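Local atomic coordinates of proteasome assembly chaperone family protein (Pyrococcus furiosus, PDB entry 3VR0), a protein that acts as an activator of the archaeal proteasome and belongs to the PAC2 family of proteasome assembly chaperones. Residues 46-51 / 217-222; 118-123 / 197-202; 157-160 / 164-167; 206-211 / 232-237; 227-232 / 239-244. All coordinates share one frame; numbering follows the deposited sequence.

Contact 1: 46-51 / 217-222; sequences GKLAAE and YIVDAK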
# COMPACT_ATOMS: atom_id res chain seq x y z
N GLY C 46 6.05 -24.14 -12.20
CA GLY C 46 6.48 -24.60 -10.87
C GLY C 46 5.37 -25.35 -10.18
O GLY C 46 5.60 -26.40 -9.61
N LYS C 47 4.15 -24.82 -10.26
CA LYS C 47 3.01 -25.48 -9.64
C LYS C 47 2.67 -26.87 -10.20
O LYS C 47 2.44 -27.80 -9.43
CB LYS C 47 1.78 -24.58 -9.68
CG LYS C 47 0.58 -25.24 -9.01
CD LYS C 47 -0.61 -24.31 -8.98
CE LYS C 47 -1.77 -24.95 -8.21
NZ LYS C 47 -2.62 -23.89 -7.61
N LEU C 48 2.60 -27.01 -11.53
CA LEU C 48 2.32 -28.31 -12.16
C LEU C 48 3.38 -29.30 -11.79
O LEU C 48 3.07 -30.42 -11.45
CB LEU C 48 2.29 -28.22 -13.68
CG LEU C 48 1.05 -27.61 -14.31
CD1 LEU C 48 1.35 -27.48 -15.79
CD2 LEU C 48 -0.16 -28.50 -14.10
N ALA C 49 4.62 -28.87 -11.89
CA ALA C 49 5.77 -29.63 -11.51
C ALA C 49 5.64 -30.11 -10.04
O ALA C 49 5.76 -31.30 -9.78
CB ALA C 49 7.01 -28.83 -11.71
N ALA C 50 5.35 -29.20 -9.10
CA ALA C 50 5.26 -29.60 -7.69
C ALA C 50 4.10 -30.54 -7.42
O ALA C 50 4.27 -31.52 -6.69
CB ALA C 50 5.21 -28.39 -6.73
N GLU C 51 2.93 -30.26 -8.01
CA GLU C 51 1.75 -31.11 -7.83
C GLU C 51 1.98 -32.52 -8.38
O GLU C 51 1.55 -33.51 -7.78
CB GLU C 51 0.52 -30.53 -8.47
CG GLU C 51 -0.05 -29.33 -7.72
CD GLU C 51 -1.23 -28.74 -8.45
OE1 GLU C 51 -1.27 -28.84 -9.70
OE2 GLU C 51 -2.15 -28.24 -7.79
N TYR C 217 1.07 -17.63 -20.82
CA TYR C 217 -0.36 -17.39 -20.63
C TYR C 217 -1.12 -18.68 -20.77
O TYR C 217 -2.35 -18.69 -20.75
CB TYR C 217 -0.90 -16.32 -21.60
CG TYR C 217 -0.18 -16.22 -22.93
CD1 TYR C 217 -0.53 -17.06 -24.01
CD2 TYR C 217 0.84 -15.28 -23.11
CE1 TYR C 217 0.15 -16.96 -25.25
CE2 TYR C 217 1.51 -15.17 -24.33
CZ TYR C 217 1.17 -16.01 -25.40
OH TYR C 217 1.86 -15.87 -26.59
N ILE C 218 -0.38 -19.77 -20.92
CA ILE C 218 -0.97 -21.09 -20.98
C ILE C 218 -0.52 -21.93 -19.79
O ILE C 218 0.62 -21.79 -19.35
CB ILE C 218 -0.53 -21.82 -22.27
CG1 ILE C 218 1.01 -21.73 -22.44
CG2 ILE C 218 -1.24 -21.23 -23.47
CD1 ILE C 218 1.68 -22.99 -23.07
N VAL C 219 -1.40 -22.78 -19.27
CA VAL C 219 -0.97 -23.86 -18.40
C VAL C 219 0.02 -24.76 -19.17
O VAL C 219 -0.37 -25.48 -20.07
CB VAL C 219 -2.13 -24.67 -17.90
CG1 VAL C 219 -1.67 -25.65 -16.87
CG2 VAL C 219 -3.16 -23.74 -17.29
N ASP C 220 1.29 -24.68 -18.81
CA ASP C 220 2.37 -25.28 -19.59
C ASP C 220 2.90 -26.63 -19.02
O ASP C 220 3.99 -26.70 -18.46
CB ASP C 220 3.50 -24.26 -19.71
CG ASP C 220 4.43 -24.56 -20.85
OD1 ASP C 220 4.36 -25.67 -21.44
OD2 ASP C 220 5.26 -23.68 -21.15
N ALA C 221 2.12 -27.68 -19.21
CA ALA C 221 2.47 -29.02 -18.72
C ALA C 221 3.79 -29.51 -19.22
O ALA C 221 4.50 -30.20 -18.48
CB ALA C 221 1.39 -30.02 -19.04
N LYS C 222 4.16 -29.14 -20.46
CA LYS C 222 5.40 -29.63 -21.09
C LYS C 222 6.67 -28.96 -20.55
O LYS C 222 7.72 -29.60 -20.43
CB LYS C 222 5.31 -29.50 -22.64
CG LYS C 222 6.61 -29.77 -23.45
CD LYS C 222 6.24 -30.14 -24.93
CE LYS C 222 7.30 -29.66 -25.96
NZ LYS C 222 8.58 -30.46 -25.93
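V219, D220 and A221 all meet L48, and they meet it through a single atom, the CD1 methyl at the end of the leucine. The contact therefore illustrates how one side chain can pin a loop and the start of a helix to a distant helix. V219, the last residue but one of the loop, brings its CG1 methyl to 3.7 Å from L48 CD1. That branch lies anti to its own backbone N (chi1 -172°), which leaves CG2 off the line of contact. L44, in the loop before helix 45-57, also packs on V219. At D220 the leucine reaches main chain rather than side chain: L48 CD1 stands 3.7 Å from D220 C. The carboxylate is occupied with other partners, for D220 is the N-cap of helix 221-235; OD1 takes the N-H of A223 and OD2 pairs with S214 OG. A221 opens the helix and is approached most closely, its CA and its N both lying 3.5 Å from L48 CD1. Its CB is touched more lightly, at 4.1 Å from the same methyl. L48 gets there with CG beside its backbone N (chi1 -76°) and CD1 carried outward along an extended chi2 of 173°. R247 of helix 242-256 packs on both L48 and A221, and so closes over the junction. No hydrogen bond passes between 46-51 and 217-222. Their union is consequently one of apolar surface and fit, while the polar work of starting the helix falls to D220, whose two oxygens are satisfied by partners beyond the leucine.

Contact 2: 118-123 / 197-202; sequences GHFEVA and LGIGKL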
# COMPACT_ATOMS: atom_id res chain seq x y z
N GLY C 118 4.87 -7.93 1.76
CA GLY C 118 4.15 -9.17 2.04
C GLY C 118 4.88 -10.40 1.49
O GLY C 118 4.90 -11.43 2.13
N HIS C 119 5.49 -10.28 0.32
CA HIS C 119 6.34 -11.35 -0.27
C HIS C 119 7.48 -11.71 0.66
O HIS C 119 7.69 -12.88 0.91
CB HIS C 119 6.90 -10.93 -1.63
CG HIS C 119 5.89 -10.93 -2.73
ND1 HIS C 119 5.73 -11.98 -3.60
CD2 HIS C 119 5.00 -9.99 -3.13
CE1 HIS C 119 4.77 -11.72 -4.46
NE2 HIS C 119 4.31 -10.50 -4.20
N PHE C 120 8.16 -10.70 1.25
CA PHE C 120 9.27 -10.97 2.11
C PHE C 120 8.79 -11.65 3.38
O PHE C 120 9.45 -12.54 3.89
CB PHE C 120 10.07 -9.70 2.48
CG PHE C 120 10.95 -9.19 1.36
CD1 PHE C 120 12.30 -9.53 1.31
CD2 PHE C 120 10.42 -8.40 0.34
CE1 PHE C 120 13.10 -9.08 0.26
CE2 PHE C 120 11.20 -7.96 -0.70
CZ PHE C 120 12.54 -8.29 -0.74
N GLU C 121 7.66 -11.17 3.94
CA GLU C 121 7.11 -11.74 5.12
C GLU C 121 6.66 -13.19 4.92
O GLU C 121 6.93 -13.99 5.77
CB GLU C 121 5.88 -10.97 5.57
CG GLU C 121 5.75 -11.07 7.03
CD GLU C 121 4.33 -11.07 7.47
OE1 GLU C 121 3.58 -11.95 7.01
OE2 GLU C 121 4.00 -10.20 8.29
N VAL C 122 5.96 -13.50 3.82
CA VAL C 122 5.55 -14.89 3.55
C VAL C 122 6.81 -15.80 3.35
O VAL C 122 6.94 -16.85 4.00
CB VAL C 122 4.59 -14.96 2.34
CG1 VAL C 122 4.41 -16.46 1.83
CG2 VAL C 122 3.24 -14.32 2.67
N ALA C 123 7.72 -15.40 2.47
CA ALA C 123 8.98 -16.13 2.26
C ALA C 123 9.78 -16.39 3.55
O ALA C 123 10.33 -17.46 3.77
CB ALA C 123 9.85 -15.38 1.29
N LEU C 197 15.42 -18.16 -2.19
CA LEU C 197 16.88 -18.33 -2.32
C LEU C 197 17.61 -17.10 -1.80
O LEU C 197 18.62 -17.21 -1.06
CB LEU C 197 17.28 -18.59 -3.78
CG LEU C 197 16.70 -19.89 -4.37
CD1 LEU C 197 17.02 -19.94 -5.83
CD2 LEU C 197 17.27 -21.15 -3.64
N GLY C 198 17.09 -15.91 -2.17
CA GLY C 198 17.78 -14.65 -1.76
C GLY C 198 17.82 -14.47 -0.27
O GLY C 198 18.85 -14.16 0.31
N ILE C 199 16.68 -14.69 0.37
CA ILE C 199 16.60 -14.61 1.82
C ILE C 199 17.29 -15.80 2.43
O ILE C 199 18.00 -15.67 3.44
CB ILE C 199 15.14 -14.52 2.32
CG1 ILE C 199 14.43 -13.28 1.70
CG2 ILE C 199 15.12 -14.42 3.86
CD1 ILE C 199 12.91 -13.32 1.81
N GLY C 200 17.10 -16.97 1.83
CA GLY C 200 17.76 -18.16 2.39
C GLY C 200 19.25 -17.97 2.49
O GLY C 200 19.89 -18.31 3.50
N LYS C 201 19.83 -17.38 1.45
CA LYS C 201 21.27 -17.12 1.40
C LYS C 201 21.79 -16.22 2.54
O LYS C 201 22.90 -16.41 3.07
CB LYS C 201 21.53 -16.47 0.05
CG LYS C 201 22.95 -16.10 -0.22
CD LYS C 201 22.96 -15.36 -1.53
CE LYS C 201 24.34 -15.08 -2.01
NZ LYS C 201 24.18 -15.10 -3.48
N LEU C 202 20.98 -15.25 2.96
CA LEU C 202 21.31 -14.44 4.14
C LEU C 202 21.36 -15.25 5.41
O LEU C 202 22.02 -14.87 6.38
CB LEU C 202 20.28 -13.31 4.36
CG LEU C 202 20.00 -12.27 3.26
CD1 LEU C 202 19.25 -11.05 3.88
CD2 LEU C 202 21.29 -11.78 2.62
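I199 projects from helix 192-202 toward helix 116-131, where F120 and A123, one turn apart, receive it. Traced outward, the side chain shows how a helix-helix contact can narrow to one methyl. At CB it is still distant, 5.5 Å from A123 CB. The chain then runs along CG1, which sits beside the backbone N (chi1 -58°), while the CG2 branch is turned aside. CG1 already comes within 4.3 Å of F120 CD1 but remains 5.1 Å from A123 CB. Only the last atom makes full contact with both: with chi2 extended at 164°, I199 CD1 lies 3.7 Å from A123 CB and 3.9 Å from F120 CD1. The methyl meets the phenyl ring obliquely, at the ring atom next to CG. The CB of A123 points toward the opposing helix, whereas F120 starts off to the side and reaches it through its ring. One turn before I199, L195 adds its packing to F120 and A123. This pair of helices also lies at a subunit boundary: F70 of the second subunit packs on F120, and H72 of the second subunit stacks on H119. On the outer side of helix 116-131, E121, whose CB points away from 197-202, belongs to a gold site together with H69. All three touching residues are buried, and no hydrogen bond crosses between the two segments. The contact is purely apolar, and the small A123 probably helps the isoleucine tip settle against F120.

Contact 3: 157-160 / 164-167; sequences AAVT and LIEY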
# COMPACT_ATOMS: atom_id res chain seq x y z
N ALA C 157 19.17 -22.08 -15.09
CA ALA C 157 19.64 -22.41 -13.76
C ALA C 157 20.44 -21.26 -13.21
O ALA C 157 21.20 -20.65 -13.95
CB ALA C 157 20.54 -23.69 -13.79
N ALA C 158 20.26 -20.98 -11.92
CA ALA C 158 21.12 -20.09 -11.18
C ALA C 158 21.13 -20.59 -9.75
O ALA C 158 20.17 -21.23 -9.30
CB ALA C 158 20.61 -18.62 -11.29
N VAL C 159 22.20 -20.30 -9.04
CA VAL C 159 22.44 -20.84 -7.71
C VAL C 159 22.77 -19.69 -6.77
O VAL C 159 23.06 -18.60 -7.23
CB VAL C 159 23.72 -21.77 -7.73
CG1 VAL C 159 23.43 -23.10 -8.39
CG2 VAL C 159 24.81 -21.09 -8.52
N THR C 160 22.75 -19.94 -5.47
CA THR C 160 23.02 -18.93 -4.47
C THR C 160 24.50 -18.73 -4.21
O THR C 160 24.89 -17.71 -3.65
CB THR C 160 22.42 -19.35 -3.13
OG1 THR C 160 23.01 -20.58 -2.74
CG2 THR C 160 20.88 -19.48 -3.20
N LEU C 164 28.46 -24.18 -6.17
CA LEU C 164 27.34 -25.07 -6.38
C LEU C 164 27.10 -25.30 -7.85
O LEU C 164 26.32 -26.19 -8.21
CB LEU C 164 26.07 -24.45 -5.76
CG LEU C 164 25.98 -24.42 -4.24
CD1 LEU C 164 24.76 -23.62 -3.84
CD2 LEU C 164 25.91 -25.86 -3.66
N ILE C 165 27.69 -24.49 -8.71
CA ILE C 165 27.47 -24.73 -10.14
C ILE C 165 27.94 -26.14 -10.55
O ILE C 165 27.21 -26.88 -11.23
CB ILE C 165 28.12 -23.70 -11.06
CG1 ILE C 165 27.41 -22.35 -10.91
CG2 ILE C 165 27.98 -24.17 -12.51
CD1 ILE C 165 28.10 -21.19 -11.63
N GLU C 166 29.13 -26.54 -10.09
CA GLU C 166 29.63 -27.85 -10.53
C GLU C 166 29.04 -28.99 -9.69
O GLU C 166 28.83 -30.12 -10.19
CB GLU C 166 31.15 -27.87 -10.63
CG GLU C 166 31.94 -27.92 -9.32
CD GLU C 166 33.36 -28.44 -9.58
OE1 GLU C 166 33.63 -28.90 -10.72
OE2 GLU C 166 34.21 -28.40 -8.65
N TYR C 167 28.68 -28.65 -8.45
CA TYR C 167 27.89 -29.56 -7.63
C TYR C 167 26.66 -29.97 -8.40
O TYR C 167 26.47 -31.16 -8.66
CB TYR C 167 27.53 -28.96 -6.25
CG TYR C 167 26.67 -29.88 -5.42
CD1 TYR C 167 27.22 -31.01 -4.77
CD2 TYR C 167 25.30 -29.65 -5.31
CE1 TYR C 167 26.42 -31.88 -4.02
CE2 TYR C 167 24.49 -30.51 -4.55
CZ TYR C 167 25.06 -31.62 -3.91
OH TYR C 167 24.24 -32.46 -3.18
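V159 packing on L164 and I165 is a strand-on-helix contact inside a beta-alpha-beta unit, where strand 155-159 leads into helix 164-172 and then strand 179-181. The two strands are parallel neighbours in the large mixed sheet, and the helix makes the crossover between them. With just three residues separating the segments, the chain must leave the strand and start the helix almost at once, and V159 is the residue that the first helical turn settles on. Its two methyls divide the task. CG1, beside the backbone N (chi1 -75°), lies 4.0 Å from L164 CB. CG2 is thereby placed in the crowded position between N and the carbonyl carbon, and it approaches I165 CG1 to 3.7 Å. The valine and I165 side chains meet at about a right angle, while L164 passes over V159 on a slant. W181, in the second strand of the unit, packs on V159 and I165, and I208 of the adjacent strand also touches V159. The corner thus belongs to the core beneath the helix. It also borders the assembly interface: V159 forms backbone hydrogen bonds with the second subunit, and N79 of the second subunit packs on I165. Just past the end of the strand, T160 adds a contact of mixed character. Its hydroxyl is hydrogen-bonded to G207 N, in the neighbouring strand 206-214, and F206 flanks both T160 and L164. While so engaged, T160 OG1 still lies 3.7 Å from L164 CD1, an oxygen resting against a leucine methyl.

Contact 4: 206-211 / 232-237; sequences FGISLL and TKILGL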
# COMPACT_ATOMS: atom_id res chain seq x y z
N PHE C 206 21.12 -22.45 1.02
CA PHE C 206 21.70 -22.47 -0.32
C PHE C 206 20.81 -23.24 -1.23
O PHE C 206 19.94 -24.00 -0.76
CB PHE C 206 23.12 -23.04 -0.31
CG PHE C 206 23.22 -24.52 0.09
CD1 PHE C 206 23.20 -25.52 -0.87
CD2 PHE C 206 23.38 -24.89 1.43
CE1 PHE C 206 23.31 -26.90 -0.49
CE2 PHE C 206 23.48 -26.25 1.82
CZ PHE C 206 23.46 -27.25 0.84
N GLY C 207 21.01 -23.05 -2.53
CA GLY C 207 20.24 -23.83 -3.47
C GLY C 207 20.24 -23.34 -4.89
O GLY C 207 21.15 -22.67 -5.30
N ILE C 208 19.21 -23.70 -5.63
CA ILE C 208 19.23 -23.53 -7.07
C ILE C 208 17.82 -23.18 -7.52
O ILE C 208 16.86 -23.68 -6.96
CB ILE C 208 19.73 -24.87 -7.79
CG1 ILE C 208 19.82 -24.68 -9.28
CG2 ILE C 208 18.81 -26.11 -7.40
CD1 ILE C 208 20.79 -25.80 -10.00
N SER C 209 17.73 -22.30 -8.51
CA SER C 209 16.54 -21.96 -9.17
C SER C 209 16.53 -22.65 -10.53
O SER C 209 17.48 -22.54 -11.30
CB SER C 209 16.56 -20.44 -9.46
OG SER C 209 15.55 -20.17 -10.43
N LEU C 210 15.45 -23.30 -10.89
CA LEU C 210 15.36 -23.86 -12.21
C LEU C 210 14.08 -23.34 -12.83
O LEU C 210 13.00 -23.60 -12.32
CB LEU C 210 15.33 -25.40 -12.13
CG LEU C 210 16.60 -25.97 -11.53
CD1 LEU C 210 16.41 -27.45 -11.09
CD2 LEU C 210 17.74 -25.84 -12.54
N LEU C 211 14.23 -22.58 -13.91
CA LEU C 211 13.09 -21.98 -14.58
C LEU C 211 13.02 -22.43 -16.03
O LEU C 211 14.02 -22.40 -16.75
CB LEU C 211 13.18 -20.44 -14.53
CG LEU C 211 13.22 -19.70 -13.19
CD1 LEU C 211 13.37 -18.23 -13.45
CD2 LEU C 211 11.93 -19.94 -12.46
N THR C 232 14.02 -33.92 -10.46
CA THR C 232 14.12 -35.35 -10.12
C THR C 232 15.49 -35.93 -10.46
O THR C 232 16.11 -36.67 -9.68
CB THR C 232 13.02 -36.19 -10.72
OG1 THR C 232 13.02 -36.03 -12.15
CG2 THR C 232 11.66 -35.82 -10.11
N LYS C 233 16.06 -35.49 -11.58
CA LYS C 233 17.43 -35.91 -11.88
C LYS C 233 18.43 -35.49 -10.80
O LYS C 233 19.28 -36.29 -10.39
CB LYS C 233 17.82 -35.44 -13.29
CG LYS C 233 19.29 -35.17 -13.54
CD LYS C 233 20.19 -36.38 -13.32
CE LYS C 233 20.06 -37.42 -14.39
NZ LYS C 233 21.46 -37.90 -14.68
N ILE C 234 18.37 -34.24 -10.33
CA ILE C 234 19.24 -33.86 -9.20
C ILE C 234 18.99 -34.69 -7.92
O ILE C 234 19.90 -34.89 -7.12
CB ILE C 234 19.11 -32.33 -8.90
CG1 ILE C 234 19.84 -31.51 -9.95
CG2 ILE C 234 19.65 -31.97 -7.56
CD1 ILE C 234 19.44 -30.05 -10.01
N LEU C 235 17.74 -35.10 -7.71
CA LEU C 235 17.35 -35.80 -6.50
C LEU C 235 17.69 -37.30 -6.54
O LEU C 235 17.74 -37.94 -5.48
CB LEU C 235 15.85 -35.59 -6.25
CG LEU C 235 15.36 -34.16 -5.94
CD1 LEU C 235 13.87 -34.22 -5.74
CD2 LEU C 235 16.06 -33.56 -4.73
N GLY C 236 17.93 -37.85 -7.74
CA GLY C 236 18.20 -39.28 -7.91
C GLY C 236 16.91 -40.07 -7.97
O GLY C 236 16.87 -41.24 -7.62
N LEU C 237 15.83 -39.44 -8.43
CA LEU C 237 14.54 -40.12 -8.44
C LEU C 237 14.09 -40.30 -9.85
O LEU C 237 14.42 -39.49 -10.71
CB LEU C 237 13.48 -39.29 -7.72
CG LEU C 237 13.75 -39.02 -6.24
CD1 LEU C 237 12.87 -37.88 -5.81
CD2 LEU C 237 13.56 -40.30 -5.37
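L210 and I234 reach toward each other tip to tip, strand 206-214 offering one methyl and helix 221-235 the other. The closer part of the contact is this pair, L210 CD1 to I234 CD1 at 4.1 Å. I208, two residues back and on the same face of the strand, is held more loosely, its CD1 standing 4.5 Å from that same isoleucine CD1. I234 reaches both because CG1 lies beside its backbone N (chi1 -75°) and the chain runs on extended, so that the terminal methyl faces both strand residues. The looser side begins just past it. There the helix ends in a Schellman motif, with exposed G236 at positive phi as its C-prime residue. L237 N bonds T232 O at 3.1 Å, whereas the inner bond, G236 N to K233 O, is weak at 3.4 Å. Across this thin apolar bridge the backbones stay far apart, the nearest CA atoms, of I208 and I234, being 10.5 Å from each other. Other elements fill in around it: Y168 and L172 of helix 164-172 pack on I234, V155 and A157 of strand 155-159 on L210, and I139 of strand 137-145 on I208.

Contact 5: 227-232 / 239-244; sequences VLSAVT and IDMTAL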
# COMPACT_ATOMS: atom_id res chain seq x y z
N VAL C 227 11.22 -29.04 -16.33
CA VAL C 227 11.77 -28.55 -15.05
C VAL C 227 11.86 -29.72 -14.05
O VAL C 227 12.86 -29.90 -13.38
CB VAL C 227 10.89 -27.39 -14.48
CG1 VAL C 227 11.25 -27.11 -13.02
CG2 VAL C 227 11.06 -26.11 -15.35
N LEU C 228 10.79 -30.50 -14.00
CA LEU C 228 10.68 -31.59 -13.04
C LEU C 228 11.64 -32.76 -13.36
O LEU C 228 12.06 -33.48 -12.43
CB LEU C 228 9.25 -32.10 -12.97
CG LEU C 228 9.10 -33.12 -11.84
CD1 LEU C 228 9.51 -32.46 -10.47
CD2 LEU C 228 7.72 -33.65 -11.82
N SER C 229 11.95 -32.95 -14.66
CA SER C 229 13.02 -33.88 -15.08
C SER C 229 14.38 -33.42 -14.57
O SER C 229 15.23 -34.22 -14.12
CB SER C 229 13.05 -34.02 -16.62
OG SER C 229 11.80 -34.48 -17.10
N ALA C 230 14.60 -32.11 -14.63
CA ALA C 230 15.88 -31.62 -14.12
C ALA C 230 15.94 -31.81 -12.60
O ALA C 230 16.95 -32.27 -12.08
CB ALA C 230 16.13 -30.17 -14.50
N VAL C 231 14.87 -31.44 -11.89
CA VAL C 231 14.83 -31.56 -10.43
C VAL C 231 14.91 -33.05 -9.98
O VAL C 231 15.78 -33.39 -9.22
CB VAL C 231 13.56 -30.93 -9.87
CG1 VAL C 231 13.42 -31.29 -8.34
CG2 VAL C 231 13.51 -29.44 -10.14
N THR C 232 14.02 -33.92 -10.46
CA THR C 232 14.12 -35.35 -10.12
C THR C 232 15.49 -35.93 -10.46
O THR C 232 16.11 -36.67 -9.68
CB THR C 232 13.02 -36.19 -10.72
OG1 THR C 232 13.02 -36.03 -12.15
CG2 THR C 232 11.66 -35.82 -10.11
N ILE C 239 10.53 -40.63 -11.92
CA ILE C 239 9.13 -40.38 -11.67
C ILE C 239 8.49 -40.53 -13.02
O ILE C 239 9.05 -40.12 -14.02
CB ILE C 239 8.96 -38.98 -11.00
CG1 ILE C 239 8.85 -39.17 -9.49
CG2 ILE C 239 7.73 -38.26 -11.42
CD1 ILE C 239 10.16 -39.08 -8.79
N ASP C 240 7.33 -41.17 -13.04
CA ASP C 240 6.59 -41.33 -14.27
C ASP C 240 5.98 -39.97 -14.69
O ASP C 240 5.15 -39.42 -13.98
CB ASP C 240 5.50 -42.41 -14.10
CG ASP C 240 4.82 -42.75 -15.42
OD1 ASP C 240 5.35 -42.34 -16.48
OD2 ASP C 240 3.75 -43.42 -15.40
N MET C 241 6.39 -39.47 -15.86
CA MET C 241 5.91 -38.19 -16.43
C MET C 241 4.65 -38.26 -17.32
O MET C 241 4.23 -37.25 -17.90
CB MET C 241 7.05 -37.49 -17.19
CG MET C 241 8.29 -37.26 -16.35
SD MET C 241 7.97 -36.06 -14.99
CE MET C 241 9.63 -35.94 -14.37
N THR C 242 4.04 -39.44 -17.40
CA THR C 242 2.90 -39.68 -18.29
C THR C 242 1.82 -38.62 -18.19
O THR C 242 1.45 -38.02 -19.21
CB THR C 242 2.25 -41.08 -18.04
OG1 THR C 242 3.20 -42.11 -18.35
CG2 THR C 242 1.00 -41.27 -18.91
N ALA C 243 1.31 -38.39 -16.99
CA ALA C 243 0.16 -37.51 -16.83
C ALA C 243 0.44 -36.09 -17.34
O ALA C 243 -0.48 -35.38 -17.78
CB ALA C 243 -0.32 -37.50 -15.40
N LEU C 244 1.71 -35.68 -17.31
CA LEU C 244 2.09 -34.35 -17.79
C LEU C 244 2.10 -34.34 -19.32
O LEU C 244 1.45 -33.47 -19.91
CB LEU C 244 3.44 -33.88 -17.20
CG LEU C 244 3.53 -33.39 -15.73
CD1 LEU C 244 4.96 -33.13 -15.31
CD2 LEU C 244 2.67 -32.17 -15.45
O HOH W 1 11.91 -38.70 -13.25
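M241 bends into a groove on helix 221-235 formed by L228, S229 and T232, within a helix-loop-helix connection whose second helix, 242-256, falls in a predicted coiled coil. The bend is at chi2 (-66°), and it swings the thioether back over the first helix. There CE lies 3.8 Å from L228 CG and equally near S229 OG, while SD lies 4.0 Å from L228 CD2. The serine hydroxyl itself is bonded to K225 O. The T232 hydroxyl stands between its own N and carbonyl carbon (chi1 56°), which turns it back onto the helix, where it donates to L228 O at 2.7 Å. That carbonyl also receives T232 N, so two donors grip it, the hydroxyl meeting it off axis with a C=O...O angle of 137°. A water adds a polar bridge: it donates to T232 OG1 at 3.1 Å and accepts from I239 N at 2.7 Å. A valine here would lack the hydroxyl, and the water it holds would probably lose its anchor on the helix, with I239 N left less firmly tied. Beside that bridge the same two residues also meet through carbon, I239 CD1 resting 3.8 Å from T232 CG2.

How the contacts relate
From the N terminus, helix 45-57 opens the longest loop, which contact 1 closes at the start of helix 221-235. Contact 2 lies wholly within that span, joining helices 116-131 and 192-202, and contact 3 lies within contact 2 in turn, a short closure from strand to helix. Contact 4 follows contact 2 and crosses contact 1, since its strand precedes 217-222 and its helix end comes later. Contact 5 crosses contact 4, shares T232 with it and opens after contact 1 has closed. Helix 221-235 thus serves contacts 1, 4 and 5, while adjacent strands 155-159 and 206-214 couple contacts 3 and 4. K201 NZ, 2.7 Å from T160 O, probably links contacts 2 and 3.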